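Local structure of glutamine amidotransferase domain-containing protein (Thermotoga maritima, 1O1Y) at residues K135-R138 against E139-D142; V163-E167 against K168-Q172. The protein is a putative class I glutamine amidotransferase, probably hydrolysing glutamine to deliver ammonia to an acceptor that has not been established. All blocks are in the same frame, centred on the assembly; numbering follows the deposited sequence.

Contact 1. Residues K135-R138 against E139-D142; sequences KFFR and EFPD. With SO4 (sulfate ion), chain I; SO4 (sulfate ion), chain F.
F137 drives the edge of its ring into the face of F140, a T-shaped pair whose planes stand at 74° and whose centroids lie 4.8 Å apart. The touching atom is F137 CD1, set over the middle of the F140 ring and 3.6 Å from F140 CE1. Both side chains have CG anti to their own carbonyl carbon (chi1 -67° for F137 and -78° for F140), which sends the two rings off the same side of the backbone, where they meet. The backbone makes this possible: F137 to F140 form a type I beta turn, closed by F140 N donating to F137 O over 2.9 Å, in the connection between strands 125-130 and 143-150 of the central mixed sheet. That same F137 O also accepts from K130 NZ, so two donors grip one carbonyl oxygen. Helix 211-237 covers the aromatic cluster, with L232 against F137 and L228 against F140. E139 points away from the 135-138 segment; a water accepts from E139 N and donates to F136 O, and in one of its two conformers the E139 carboxylate takes a bond from this water and a salt bridge from R235 of the helix. R138 leads outward. Its NH2 is held by D133 O, and R138 NH1 donates to O2 of the chain F sulfate, 3.1 Å away, probably an ion from the crystallisation liquor.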
loop_
_atom_site.group_PDB
_atom_site.type_symbol
_atom_site.label_atom_id
_atom_site.label_comp_id
_atom_site.label_asym_id
_atom_site.label_seq_id
_atom_site.Cartn_x
_atom_site.Cartn_y
_atom_site.Cartn_z
ATOM N N LYS A 135 4.124 -15.510 -7.780
ATOM C CA LYS A 135 5.567 -15.404 -7.646
ATOM C C LYS A 135 6.044 -14.202 -6.831
ATOM O O LYS A 135 7.073 -14.297 -6.161
ATOM C CB LYS A 135 6.214 -15.340 -9.034
ATOM C CG LYS A 135 5.905 -14.063 -9.830
ATOM C CD LYS A 135 6.613 -14.106 -11.218
ATOM C CE LYS A 135 6.267 -12.881 -12.050
ATOM N NZ LYS A 135 7.014 -12.926 -13.360
ATOM N N PHE A 136 5.330 -13.090 -6.891
ATOM C CA PHE A 136 5.770 -11.884 -6.185
ATOM C C PHE A 136 5.822 -12.116 -4.677
ATOM O O PHE A 136 6.569 -11.454 -3.986
ATOM C CB PHE A 136 4.855 -10.678 -6.449
ATOM C CG PHE A 136 4.909 -10.179 -7.851
ATOM C CD1 PHE A 136 6.129 -10.053 -8.518
ATOM C CD2 PHE A 136 3.751 -9.817 -8.523
ATOM C CE1 PHE A 136 6.208 -9.579 -9.804
ATOM C CE2 PHE A 136 3.833 -9.344 -9.853
ATOM C CZ PHE A 136 5.059 -9.226 -10.477
ATOM N N PHE A 137 4.954 -13.017 -4.203
ATOM C CA PHE A 137 4.776 -13.281 -2.776
ATOM C C PHE A 137 5.290 -14.656 -2.366
ATOM O O PHE A 137 4.959 -15.141 -1.293
ATOM C CB PHE A 137 3.310 -13.100 -2.404
ATOM C CG PHE A 137 2.864 -11.673 -2.526
ATOM C CD1 PHE A 137 3.141 -10.780 -1.532
ATOM C CD2 PHE A 137 2.291 -11.197 -3.699
ATOM C CE1 PHE A 137 2.743 -9.456 -1.620
ATOM C CE2 PHE A 137 1.901 -9.846 -3.785
ATOM C CZ PHE A 137 2.130 -8.998 -2.770
ATOM N N ARG A 138 6.108 -15.275 -3.206
ATOM C CA ARG A 138 6.602 -16.604 -2.928
ATOM C C ARG A 138 7.298 -16.766 -1.581
ATOM O O ARG A 138 7.195 -17.820 -0.938
ATOM C CB ARG A 138 7.516 -17.060 -4.063
ATOM C CG ARG A 138 7.701 -18.565 -4.206
ATOM C CD ARG A 138 7.707 -19.064 -5.712
ATOM N NE ARG A 138 6.476 -18.752 -6.500
ATOM C CZ ARG A 138 6.419 -18.716 -7.848
ATOM N NH1 ARG A 138 7.495 -18.926 -8.579
ATOM N NH2 ARG A 138 5.288 -18.440 -8.480
ATOM N N GLU A 139 7.972 -15.726 -1.102
ATOM C CA GLU A 139 8.674 -15.808 0.176
ATOM C C GLU A 139 7.756 -15.598 1.366
ATOM O O GLU A 139 8.192 -15.809 2.518
ATOM C CB GLU A 139 9.766 -14.744 0.263
ATOM C CG GLU A 139 11.012 -15.115 -0.509
ATOM C CD GLU A 139 10.790 -15.146 -2.001
ATOM O OE1 GLU A 139 11.135 -16.175 -2.633
ATOM O OE2 GLU A 139 10.276 -14.131 -2.538
ATOM N N PHE A 140 6.502 -15.196 1.117
ATOM C CA PHE A 140 5.604 -14.832 2.212
ATOM C C PHE A 140 5.030 -16.111 2.820
ATOM O O PHE A 140 4.783 -17.072 2.105
ATOM C CB PHE A 140 4.462 -13.930 1.722
ATOM C CG PHE A 140 4.853 -12.480 1.514
ATOM C CD1 PHE A 140 5.850 -12.127 0.626
ATOM C CD2 PHE A 140 4.151 -11.481 2.156
ATOM C CE1 PHE A 140 6.178 -10.802 0.443
ATOM C CE2 PHE A 140 4.468 -10.161 1.959
ATOM C CZ PHE A 140 5.507 -9.815 1.112
ATOM N N PRO A 141 4.772 -16.119 4.131
ATOM C CA PRO A 141 4.227 -17.319 4.784
ATOM C C PRO A 141 2.706 -17.433 4.574
ATOM O O PRO A 141 2.082 -16.499 4.051
ATOM C CB PRO A 141 4.542 -17.076 6.250
ATOM C CG PRO A 141 4.392 -15.630 6.396
ATOM C CD PRO A 141 5.032 -15.060 5.117
ATOM N N ASP A 142 2.144 -18.570 4.965
ATOM C CA ASP A 142 0.715 -18.819 4.819
ATOM C C ASP A 142 -0.130 -17.895 5.688
ATOM O O ASP A 142 -1.244 -17.532 5.301
ATOM C CB ASP A 142 0.405 -20.265 5.186
ATOM C CG ASP A 142 0.922 -21.252 4.159
ATOM O OD1 ASP A 142 0.976 -22.452 4.493
ATOM O OD2 ASP A 142 1.284 -20.889 3.015
HETATM S S SO4 I . 5.040 -21.200 6.144
HETATM O O1 SO4 I . 5.787 -20.448 7.134
HETATM O O2 SO4 I . 4.865 -22.618 6.532
HETATM O O3 SO4 I . 5.748 -21.149 4.875
HETATM O O4 SO4 I . 3.846 -20.501 5.899
HETATM S S SO4 F . 10.973 -18.539 -7.826
HETATM O O1 SO4 F . 11.347 -18.436 -6.469
HETATM O O2 SO4 F . 10.387 -19.864 -7.986
HETATM O O3 SO4 F . 12.058 -18.499 -8.757
HETATM O O4 SO4 F . 10.068 -17.499 -8.135
HETATM O O HOH W 1 8.067 -12.838 -2.011
HETATM O O HOH W 2 7.151 -19.046 1.869
#

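Contact 2. Residues V163-E167 against K168-Q172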
loop_
_atom_site.group_PDB
_atom_site.type_symbol
_atom_site.label_atom_id
_atom_site.label_comp_id
_atom_site.label_asym_id
_atom_site.label_seq_id
_atom_site.Cartn_x
_atom_site.Cartn_y
_atom_site.Cartn_z
ATOM N N VAL A 163 -4.590 -12.804 -3.625
ATOM C CA VAL A 163 -3.378 -13.315 -2.999
ATOM C C VAL A 163 -3.493 -13.372 -1.478
ATOM O O VAL A 163 -2.853 -14.244 -0.859
ATOM C CB VAL A 163 -2.137 -12.518 -3.454
ATOM C CG1 VAL A 163 -0.839 -13.039 -2.796
ATOM C CG2 VAL A 163 -1.979 -12.686 -4.962
ATOM N N PHE A 164 -4.209 -12.440 -0.885
ATOM C CA PHE A 164 -4.447 -12.452 0.540
ATOM C C PHE A 164 -5.915 -12.322 0.911
ATOM O O PHE A 164 -6.669 -11.532 0.322
ATOM C CB PHE A 164 -3.671 -11.350 1.264
ATOM C CG PHE A 164 -2.161 -11.478 1.139
ATOM C CD1 PHE A 164 -1.428 -12.304 2.013
ATOM C CD2 PHE A 164 -1.496 -10.826 0.123
ATOM C CE1 PHE A 164 -0.061 -12.439 1.890
ATOM C CE2 PHE A 164 -0.130 -10.982 0.005
ATOM C CZ PHE A 164 0.586 -11.801 0.884
ATOM N N THR A 165 -6.268 -13.030 1.969
ATOM C CA THR A 165 -7.569 -12.928 2.609
ATOM C C THR A 165 -7.435 -12.726 4.113
ATOM O O THR A 165 -6.348 -12.654 4.638
ATOM C CB THR A 165 -8.395 -14.177 2.236
ATOM O OG1 THR A 165 -9.785 -13.982 2.550
ATOM C CG2 THR A 165 -7.965 -15.382 3.042
ATOM N N SER A 166 -8.570 -12.647 4.802
ATOM C CA SER A 166 -8.585 -12.544 6.241
ATOM C C SER A 166 -9.915 -12.992 6.793
ATOM O O SER A 166 -10.898 -13.171 6.068
ATOM C CB SER A 166 -8.317 -11.121 6.704
ATOM O OG SER A 166 -9.357 -10.217 6.319
ATOM N N GLU A 167 -9.959 -13.151 8.106
ATOM C CA GLU A 167 -11.210 -13.435 8.757
ATOM C C GLU A 167 -12.256 -12.328 8.597
ATOM O O GLU A 167 -13.418 -12.619 8.316
ATOM C CB GLU A 167 -10.972 -13.792 10.215
ATOM C CG GLU A 167 -12.146 -14.517 10.816
ATOM C CD GLU A 167 -11.767 -15.203 12.093
ATOM O OE1 GLU A 167 -11.820 -14.515 13.134
ATOM O OE2 GLU A 167 -11.394 -16.401 12.043
ATOM N N LYS A 168 -11.879 -11.060 8.755
ATOM C CA LYS A 168 -12.855 -9.987 8.623
ATOM C C LYS A 168 -13.214 -9.590 7.183
ATOM O O LYS A 168 -14.375 -9.210 6.906
ATOM C CB LYS A 168 -12.413 -8.741 9.400
ATOM C CG LYS A 168 -12.506 -8.914 10.907
ATOM C CD LYS A 168 -11.718 -7.860 11.690
ATOM C CE LYS A 168 -12.520 -6.646 12.054
ATOM N NZ LYS A 168 -13.613 -6.907 13.061
ATOM N N TYR A 169 -12.229 -9.666 6.284
ATOM C CA TYR A 169 -12.336 -9.160 4.904
ATOM C C TYR A 169 -11.776 -10.193 3.944
ATOM O O TYR A 169 -10.592 -10.607 4.008
ATOM C CB TYR A 169 -11.668 -7.748 4.751
ATOM C CG TYR A 169 -12.462 -6.782 5.547
ATOM C CD1 TYR A 169 -13.742 -6.443 5.135
ATOM C CD2 TYR A 169 -12.023 -6.311 6.769
ATOM C CE1 TYR A 169 -14.559 -5.659 5.908
ATOM C CE2 TYR A 169 -12.854 -5.479 7.565
ATOM C CZ TYR A 169 -14.126 -5.155 7.095
ATOM O OH TYR A 169 -15.040 -4.379 7.764
ATOM N N GLU A 170 -12.650 -10.638 3.046
ATOM C CA GLU A 170 -12.268 -11.648 2.072
ATOM C C GLU A 170 -11.109 -11.150 1.187
ATOM O O GLU A 170 -10.234 -11.931 0.773
ATOM C CB GLU A 170 -13.460 -11.994 1.178
ATOM C CG GLU A 170 -13.146 -13.130 0.213
ATOM C CD GLU A 170 -14.382 -13.676 -0.484
ATOM O OE1 GLU A 170 -15.265 -12.873 -0.830
ATOM O OE2 GLU A 170 -14.471 -14.908 -0.695
ATOM N N ASN A 171 -11.124 -9.861 0.863
ATOM C CA ASN A 171 -10.146 -9.314 -0.089
ATOM C C ASN A 171 -9.116 -8.412 0.577
ATOM O O ASN A 171 -9.382 -7.264 0.873
ATOM C CB ASN A 171 -10.882 -8.605 -1.228
ATOM C CG ASN A 171 -11.851 -9.508 -1.930
ATOM O OD1 ASN A 171 -11.499 -10.636 -2.313
ATOM N ND2 ASN A 171 -13.087 -9.023 -2.143
ATOM N N GLN A 172 -7.960 -8.991 0.863
ATOM C CA GLN A 172 -6.864 -8.251 1.515
ATOM C C GLN A 172 -5.761 -7.896 0.554
ATOM O O GLN A 172 -4.967 -6.999 0.838
ATOM C CB GLN A 172 -6.337 -9.063 2.694
ATOM C CG GLN A 172 -7.308 -9.004 3.903
ATOM C CD GLN A 172 -7.265 -7.718 4.701
ATOM O OE1 GLN A 172 -6.473 -6.822 4.382
ATOM N NE2 GLN A 172 -8.112 -7.626 5.758
#
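S166 OG both donates and accepts: it donates to Y169 O at 2.6 Å and accepts from Q172 NE2 at 2.9 Å. A chi1 of 66° places the hydroxyl between its own backbone N and carbonyl carbon, facing the returning chain. The amide donor is well aimed: S166 OG lies close to the plane of the Q172 amide, and the N-H points at it with an angle of 160°. Q172 NE2 also donates to E122 OE1, and at the other end of the amide Q172 OE1 accepts from Q148 NE2; bonds at both ends probably fix its rotation. With an alanine here, S166 OG is likely to lose its donor, and E122 and Q148 their amide partner, opening a gap beside the serine. Next to the serine, T165 OG1 donates to E170 O over 2.8 Å, tilted 29° from the plane of that carbonyl, while T165 CA comes within 3.4 Å of the same oxygen in a weaker C-H...O contact. The backbone closes the loop through Q172 N and F164 O, 2.9 Å apart. Y169 and K168 send their polar ends to the chain at N119 and G120, Y169 OH donating to G120 O and K168 NZ to N119 O. The whole is a loop joining neighbouring antiparallel strands, 161-165 and 173-176, of the central mixed sheet, and at its base V163 and F164 both face G173 in a classic beta bulge.

Set side by side, the two contacts illustrate how loops of one sheet can be fixed by different chemistry. Contact 1 is buried mainly through its aromatic residues, pressed between the sheet and helix 211-237, with its charged groups at the margin. Contact 2 is only partly buried, and hydroxyl, amide and carbonyl groups do most of its work. Both serve the antiparallel part of the mixed sheet, where strands 125-130 and 161-165 are neighbours. Their centres lie about 15 Å apart, yet their apolar parts meet: F164 packs edge-to-face with F137, F140 CD2 comes within 3.8 Å of F164 CZ, and V163 also touches F137.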